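Local coordinates for protein activating signal cointegrator 1 complex subunit 3 (Homo sapiens, PDB 6YXQ) that unwinds duplex DNA in the 3'-5' direction at the cost of ATP for alkylation repair, helps rescue stalled ribosomes and scaffolds the ASCC complex, at residues L47-K52 with L101-H106; K53-L58 with E72-I77. All coordinates share one frame; numbering follows the deposited sequence.

Interaction 1: residues L47-K52 with L101-H106; sequences LGLTWK and LFMTFH
Leu47 turns CG away from its amide nitrogen (chi1 -172°), which sends the isobutyl group toward Met103, whose thioether chain starts anti to its own carbonyl carbon and then bends at both chi2 and chi3. The contact belongs to the mainly helical, strand-free N-terminal part of ASCC3 required for binding ASCC2, where the loop before helix 51-61 packs on the C-terminal part of helix 91-105. The Leu47 and Met103 side chains cross at a slant, and Leu47 CD2 lies 3.9 Å from Met103 CB, near the root of the methionine. Leu47 is poorly ordered, so this outer contact is less certain. Farther in, Leu49 CB approaches Met103 SD at 4.4 Å, and the backbone Leu49 O lies 4.2 Å from Met103 CG. A flexible, unbranched methionine suits the place because it can fold along two leucines of an irregular backbone; no hydrogen bond joins the segments. Helix 147-163 adds to the packing: Met156 and Thr157 touch Leu49, and Thr157 also touches Met103. Thr50 next occupies the N-cap position, a natural place for threonine, and begins the helix whose Trp51 packs on Ala98 and Ala99. Within segment 101-106, His106 ND1 donates to Met103 O over 2.9 Å with an N-H...O angle of 148°, the acceptor near the imidazole plane but the donor tilted 30° from the carbonyl plane.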
loop_
_atom_site.group_PDB
_atom_site.type_symbol
_atom_site.label_atom_id
_atom_site.label_comp_id
_atom_site.label_asym_id
_atom_site.label_seq_id
_atom_site.Cartn_x
_atom_site.Cartn_y
_atom_site.Cartn_z
ATOM N N LEU A 47 22.343 0.207 17.000
ATOM C CA LEU A 47 21.910 -0.964 16.255
ATOM C C LEU A 47 21.664 -2.052 17.289
ATOM O O LEU A 47 21.579 -1.747 18.484
ATOM C CB LEU A 47 22.946 -1.353 15.191
ATOM C CG LEU A 47 22.684 -2.445 14.141
ATOM C CD1 LEU A 47 22.944 -1.923 12.742
ATOM C CD2 LEU A 47 23.555 -3.661 14.407
ATOM N N GLY A 48 21.526 -3.299 16.841
ATOM C CA GLY A 48 21.318 -4.451 17.699
ATOM C C GLY A 48 22.008 -4.372 19.042
ATOM O O GLY A 48 21.350 -4.394 20.084
ATOM N N LEU A 49 23.328 -4.240 19.045
ATOM C CA LEU A 49 24.076 -4.210 20.292
ATOM C C LEU A 49 24.962 -2.977 20.333
ATOM O O LEU A 49 25.712 -2.712 19.391
ATOM C CB LEU A 49 24.918 -5.475 20.459
ATOM C CG LEU A 49 24.156 -6.798 20.361
ATOM C CD1 LEU A 49 25.105 -7.929 20.656
ATOM C CD2 LEU A 49 22.945 -6.837 21.299
ATOM N N THR A 50 24.877 -2.239 21.433
ATOM C CA THR A 50 25.688 -1.056 21.637
ATOM C C THR A 50 27.105 -1.441 22.054
ATOM O O THR A 50 27.399 -2.594 22.376
ATOM C CB THR A 50 25.058 -0.161 22.697
ATOM O OG1 THR A 50 25.998 0.845 23.087
ATOM C CG2 THR A 50 24.703 -0.980 23.907
ATOM N N TRP A 51 27.984 -0.437 22.059
ATOM C CA TRP A 51 29.397 -0.653 22.361
ATOM C C TRP A 51 29.602 -1.194 23.777
ATOM O O TRP A 51 30.419 -2.102 23.999
ATOM C CB TRP A 51 30.147 0.665 22.166
ATOM C CG TRP A 51 31.617 0.561 22.298
ATOM C CD1 TRP A 51 32.395 1.101 23.282
ATOM C CD2 TRP A 51 32.505 -0.121 21.414
ATOM N NE1 TRP A 51 33.715 0.790 23.067
ATOM C CE2 TRP A 51 33.809 0.042 21.922
ATOM C CE3 TRP A 51 32.324 -0.860 20.241
ATOM C CZ2 TRP A 51 34.924 -0.503 21.298
ATOM C CZ3 TRP A 51 33.428 -1.403 19.625
ATOM C CH2 TRP A 51 34.714 -1.222 20.153
ATOM N N LYS A 52 28.880 -0.634 24.752
ATOM C CA LYS A 52 28.983 -1.113 26.129
ATOM C C LYS A 52 28.513 -2.561 26.249
ATOM O O LYS A 52 29.143 -3.373 26.938
ATOM C CB LYS A 52 28.176 -0.199 27.054
ATOM C CG LYS A 52 28.732 1.217 27.168
ATOM C CD LYS A 52 27.891 2.080 28.103
ATOM C CE LYS A 52 28.518 3.455 28.339
ATOM N NZ LYS A 52 29.845 3.378 29.032
ATOM N N LEU A 101 30.419 -0.813 13.419
ATOM C CA LEU A 101 31.476 -1.457 12.647
ATOM C C LEU A 101 31.671 -2.899 13.090
ATOM O O LEU A 101 31.674 -3.819 12.261
ATOM C CB LEU A 101 32.783 -0.674 12.783
ATOM C CG LEU A 101 32.828 0.644 12.016
ATOM C CD1 LEU A 101 34.150 1.329 12.239
ATOM C CD2 LEU A 101 32.583 0.422 10.530
ATOM N N PHE A 102 31.831 -3.112 14.401
ATOM C CA PHE A 102 32.016 -4.462 14.922
ATOM C C PHE A 102 30.886 -5.373 14.472
ATOM O O PHE A 102 31.128 -6.476 13.972
ATOM C CB PHE A 102 32.109 -4.435 16.448
ATOM C CG PHE A 102 32.184 -5.802 17.075
ATOM C CD1 PHE A 102 33.409 -6.408 17.303
ATOM C CD2 PHE A 102 31.031 -6.476 17.448
ATOM C CE1 PHE A 102 33.481 -7.667 17.888
ATOM C CE2 PHE A 102 31.098 -7.740 18.028
ATOM C CZ PHE A 102 32.321 -8.334 18.246
ATOM N N MET A 103 29.639 -4.914 14.623
ATOM C CA MET A 103 28.501 -5.736 14.227
ATOM C C MET A 103 28.442 -5.928 12.718
ATOM O O MET A 103 27.901 -6.933 12.244
ATOM C CB MET A 103 27.207 -5.110 14.740
ATOM C CG MET A 103 27.124 -5.075 16.251
ATOM S SD MET A 103 27.217 -6.726 16.960
ATOM C CE MET A 103 25.911 -7.516 16.037
ATOM N N THR A 104 28.991 -4.987 11.951
ATOM C CA THR A 104 29.009 -5.157 10.509
ATOM C C THR A 104 29.925 -6.300 10.095
ATOM O O THR A 104 29.607 -7.033 9.153
ATOM C CB THR A 104 29.425 -3.849 9.835
ATOM O OG1 THR A 104 28.398 -2.865 10.030
ATOM C CG2 THR A 104 29.643 -4.055 8.341
ATOM N N PHE A 105 31.035 -6.503 10.809
ATOM C CA PHE A 105 32.057 -7.455 10.395
ATOM C C PHE A 105 32.183 -8.657 11.323
ATOM O O PHE A 105 33.077 -9.483 11.118
ATOM C CB PHE A 105 33.416 -6.760 10.284
ATOM C CG PHE A 105 33.482 -5.702 9.217
ATOM C CD1 PHE A 105 33.489 -6.046 7.876
ATOM C CD2 PHE A 105 33.554 -4.362 9.557
ATOM C CE1 PHE A 105 33.555 -5.068 6.891
ATOM C CE2 PHE A 105 33.621 -3.384 8.579
ATOM C CZ PHE A 105 33.622 -3.738 7.247
ATOM N N HIS A 106 31.319 -8.787 12.333
ATOM C CA HIS A 106 31.521 -9.862 13.304
ATOM C C HIS A 106 31.260 -11.244 12.715
ATOM O O HIS A 106 31.721 -12.239 13.287
ATOM C CB HIS A 106 30.666 -9.628 14.559
ATOM C CG HIS A 106 29.244 -10.086 14.442
ATOM N ND1 HIS A 106 28.239 -9.282 13.949
ATOM C CD2 HIS A 106 28.652 -11.252 14.793
ATOM C CE1 HIS A 106 27.095 -9.941 13.979
ATOM N NE2 HIS A 106 27.317 -11.139 14.490
#

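Interaction 2: residues K53-L58 with E72-I77; sequences KIIKFL and EDLKDI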
loop_
_atom_site.group_PDB
_atom_site.type_symbol
_atom_site.label_atom_id
_atom_site.label_comp_id
_atom_site.label_asym_id
_atom_site.label_seq_id
_atom_site.Cartn_x
_atom_site.Cartn_y
_atom_site.Cartn_z
ATOM N N LYS A 53 27.405 -2.904 25.585
ATOM C CA LYS A 53 26.957 -4.292 25.561
ATOM C C LYS A 53 28.012 -5.198 24.940
ATOM O O LYS A 53 28.226 -6.323 25.409
ATOM C CB LYS A 53 25.628 -4.405 24.807
ATOM C CG LYS A 53 24.407 -4.498 25.721
ATOM C CD LYS A 53 23.121 -4.753 24.947
ATOM C CE LYS A 53 22.400 -3.450 24.584
ATOM N NZ LYS A 53 21.128 -3.651 23.815
ATOM N N ILE A 54 28.696 -4.715 23.899
ATOM C CA ILE A 54 29.693 -5.532 23.213
ATOM C C ILE A 54 30.878 -5.813 24.125
ATOM O O ILE A 54 31.368 -6.949 24.198
ATOM C CB ILE A 54 30.136 -4.862 21.899
ATOM C CG1 ILE A 54 29.043 -4.980 20.837
ATOM C CG2 ILE A 54 31.405 -5.496 21.378
ATOM C CD1 ILE A 54 29.333 -4.188 19.586
ATOM N N ILE A 55 31.361 -4.800 24.844
ATOM C CA ILE A 55 32.518 -5.093 25.691
ATOM C C ILE A 55 32.087 -5.852 26.947
ATOM O O ILE A 55 32.871 -6.638 27.496
ATOM C CB ILE A 55 33.334 -3.826 26.021
ATOM C CG1 ILE A 55 32.698 -3.007 27.137
ATOM C CG2 ILE A 55 33.549 -2.971 24.768
ATOM C CD1 ILE A 55 33.657 -1.998 27.728
ATOM N N LYS A 56 30.833 -5.696 27.391
ATOM C CA LYS A 56 30.328 -6.568 28.447
ATOM C C LYS A 56 30.366 -8.025 28.005
ATOM O O LYS A 56 30.882 -8.889 28.722
ATOM C CB LYS A 56 28.908 -6.174 28.850
ATOM C CG LYS A 56 28.364 -7.007 30.016
ATOM C CD LYS A 56 27.036 -6.489 30.543
ATOM C CE LYS A 56 25.912 -6.766 29.564
ATOM N NZ LYS A 56 24.571 -6.812 30.209
ATOM N N PHE A 57 29.821 -8.312 26.819
ATOM C CA PHE A 57 29.869 -9.670 26.283
ATOM C C PHE A 57 31.302 -10.178 26.213
ATOM O O PHE A 57 31.614 -11.264 26.712
ATOM C CB PHE A 57 29.216 -9.717 24.900
ATOM C CG PHE A 57 29.099 -11.106 24.326
ATOM C CD1 PHE A 57 30.173 -11.710 23.697
ATOM C CD2 PHE A 57 27.908 -11.805 24.410
ATOM C CE1 PHE A 57 30.065 -12.987 23.175
ATOM C CE2 PHE A 57 27.791 -13.079 23.885
ATOM C CZ PHE A 57 28.871 -13.671 23.268
ATOM N N LEU A 58 32.191 -9.400 25.590
ATOM C CA LEU A 58 33.569 -9.846 25.409
ATOM C C LEU A 58 34.234 -10.176 26.742
ATOM O O LEU A 58 34.929 -11.192 26.858
ATOM C CB LEU A 58 34.365 -8.778 24.664
ATOM C CG LEU A 58 33.964 -8.521 23.213
ATOM C CD1 LEU A 58 34.593 -7.236 22.693
ATOM C CD2 LEU A 58 34.380 -9.693 22.366
ATOM N N GLU A 72 43.378 -3.941 22.586
ATOM C CA GLU A 72 44.042 -3.248 21.486
ATOM C C GLU A 72 43.235 -3.371 20.198
ATOM O O GLU A 72 43.145 -2.413 19.417
ATOM C CB GLU A 72 45.457 -3.794 21.296
ATOM C CG GLU A 72 46.415 -3.448 22.430
ATOM C CD GLU A 72 46.227 -2.030 22.951
ATOM O OE1 GLU A 72 45.685 -1.867 24.069
ATOM O OE2 GLU A 72 46.618 -1.077 22.241
ATOM N N ASP A 73 42.632 -4.539 19.964
ATOM C CA ASP A 73 41.769 -4.672 18.787
ATOM C C ASP A 73 40.597 -3.693 18.845
ATOM O O ASP A 73 40.272 -3.029 17.850
ATOM C CB ASP A 73 41.270 -6.107 18.662
ATOM C CG ASP A 73 42.381 -7.077 18.317
ATOM O OD1 ASP A 73 43.271 -6.700 17.525
ATOM O OD2 ASP A 73 42.370 -8.209 18.847
ATOM N N LEU A 74 39.957 -3.585 20.011
ATOM C CA LEU A 74 38.849 -2.650 20.180
ATOM C C LEU A 74 39.299 -1.210 20.014
ATOM O O LEU A 74 38.521 -0.369 19.553
ATOM C CB LEU A 74 38.210 -2.825 21.553
ATOM C CG LEU A 74 37.551 -4.162 21.863
ATOM C CD1 LEU A 74 37.486 -4.345 23.375
ATOM C CD2 LEU A 74 36.165 -4.253 21.227
ATOM N N LYS A 75 40.537 -0.896 20.405
ATOM C CA LYS A 75 41.050 0.450 20.166
ATOM C C LYS A 75 41.241 0.703 18.675
ATOM O O LYS A 75 41.000 1.816 18.192
ATOM C CB LYS A 75 42.357 0.659 20.930
ATOM C CG LYS A 75 42.160 0.829 22.433
ATOM C CD LYS A 75 43.482 0.940 23.185
ATOM C CE LYS A 75 43.291 1.637 24.529
ATOM N NZ LYS A 75 42.482 0.822 25.487
ATOM N N ASP A 76 41.671 -0.322 17.932
ATOM C CA ASP A 76 41.737 -0.197 16.477
ATOM C C ASP A 76 40.363 0.117 15.897
ATOM O O ASP A 76 40.225 0.980 15.016
ATOM C CB ASP A 76 42.298 -1.477 15.857
ATOM C CG ASP A 76 43.763 -1.707 16.201
ATOM O OD1 ASP A 76 44.514 -0.719 16.363
ATOM O OD2 ASP A 76 44.165 -2.888 16.303
ATOM N N ILE A 77 39.331 -0.573 16.391
ATOM C CA ILE A 77 37.971 -0.322 15.907
ATOM C C ILE A 77 37.512 1.086 16.281
ATOM O O ILE A 77 36.850 1.772 15.491
ATOM C CB ILE A 77 36.995 -1.387 16.443
ATOM C CG1 ILE A 77 37.439 -2.788 16.033
ATOM C CG2 ILE A 77 35.595 -1.119 15.931
ATOM C CD1 ILE A 77 36.575 -3.888 16.618
#
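Leu58 and Leu74 meet tip to tip, and the closest packing between residues 53-58 and 72-77 is concentrated in their methyl groups. Leu58 CD1 reaches Leu74 CD2 at 3.7 Å and Leu74 CD1 at 4.1 Å, so one methyl sits against both prongs of the opposing isopropyl group. Each leucine has CG anti to its carbonyl carbon and beside the backbone N (chi1 -67° in Leu58, -63° in Leu74), which carries the forked ends into the space between the helices. Leucine fits here because its branch lies one carbon beyond CB and can reach across the gap between the helices, where the nearest CA atoms, Ile55 CA and Leu74 CA, are 8.7 Å apart. The two segments run in broadly opposite directions in helices 51-61 and 64-85, which follow one another through a very short link and form a helical hairpin; both segments lie in the predicted coiled-coil region. On the looser side, partly exposed Ile55 brings CG2 only to 4.4 Å from Leu74 CD1, its beta branch keeping this methyl close to its own backbone. Farther toward solvent come Lys56, Glu72 and Lys75, charged residues suited to exposed positions, none of which touches the opposite segment. Other helices cover the buried faces: Ile54 packs on Ala99 and Met103, whereas Leu74 also meets Ile141. The neighbouring Asp73, although buried, has its charge met through a salt bridge from OD1 to NE of Arg140.

The centres of the two interactions lie about 10 Å apart, and helix 51-61 links both: the loop leading into it carries interaction 1, and its middle carries interaction 2. Along the chain, interaction 2 is nested inside the loop closed by interaction 1, since residues 53-77 all fall between 52 and 101. The two sites meet directly where Trp51 CH2 packs 3.5 Å from Leu74 CD2 and Phe102 CD2 packs 3.6 Å from Ile54 CD1. Helix 51-61 thus lies against both later helices, so the contacts adjoin in the apolar packing of the ASCC2-binding region, although neither touches the other protein chain.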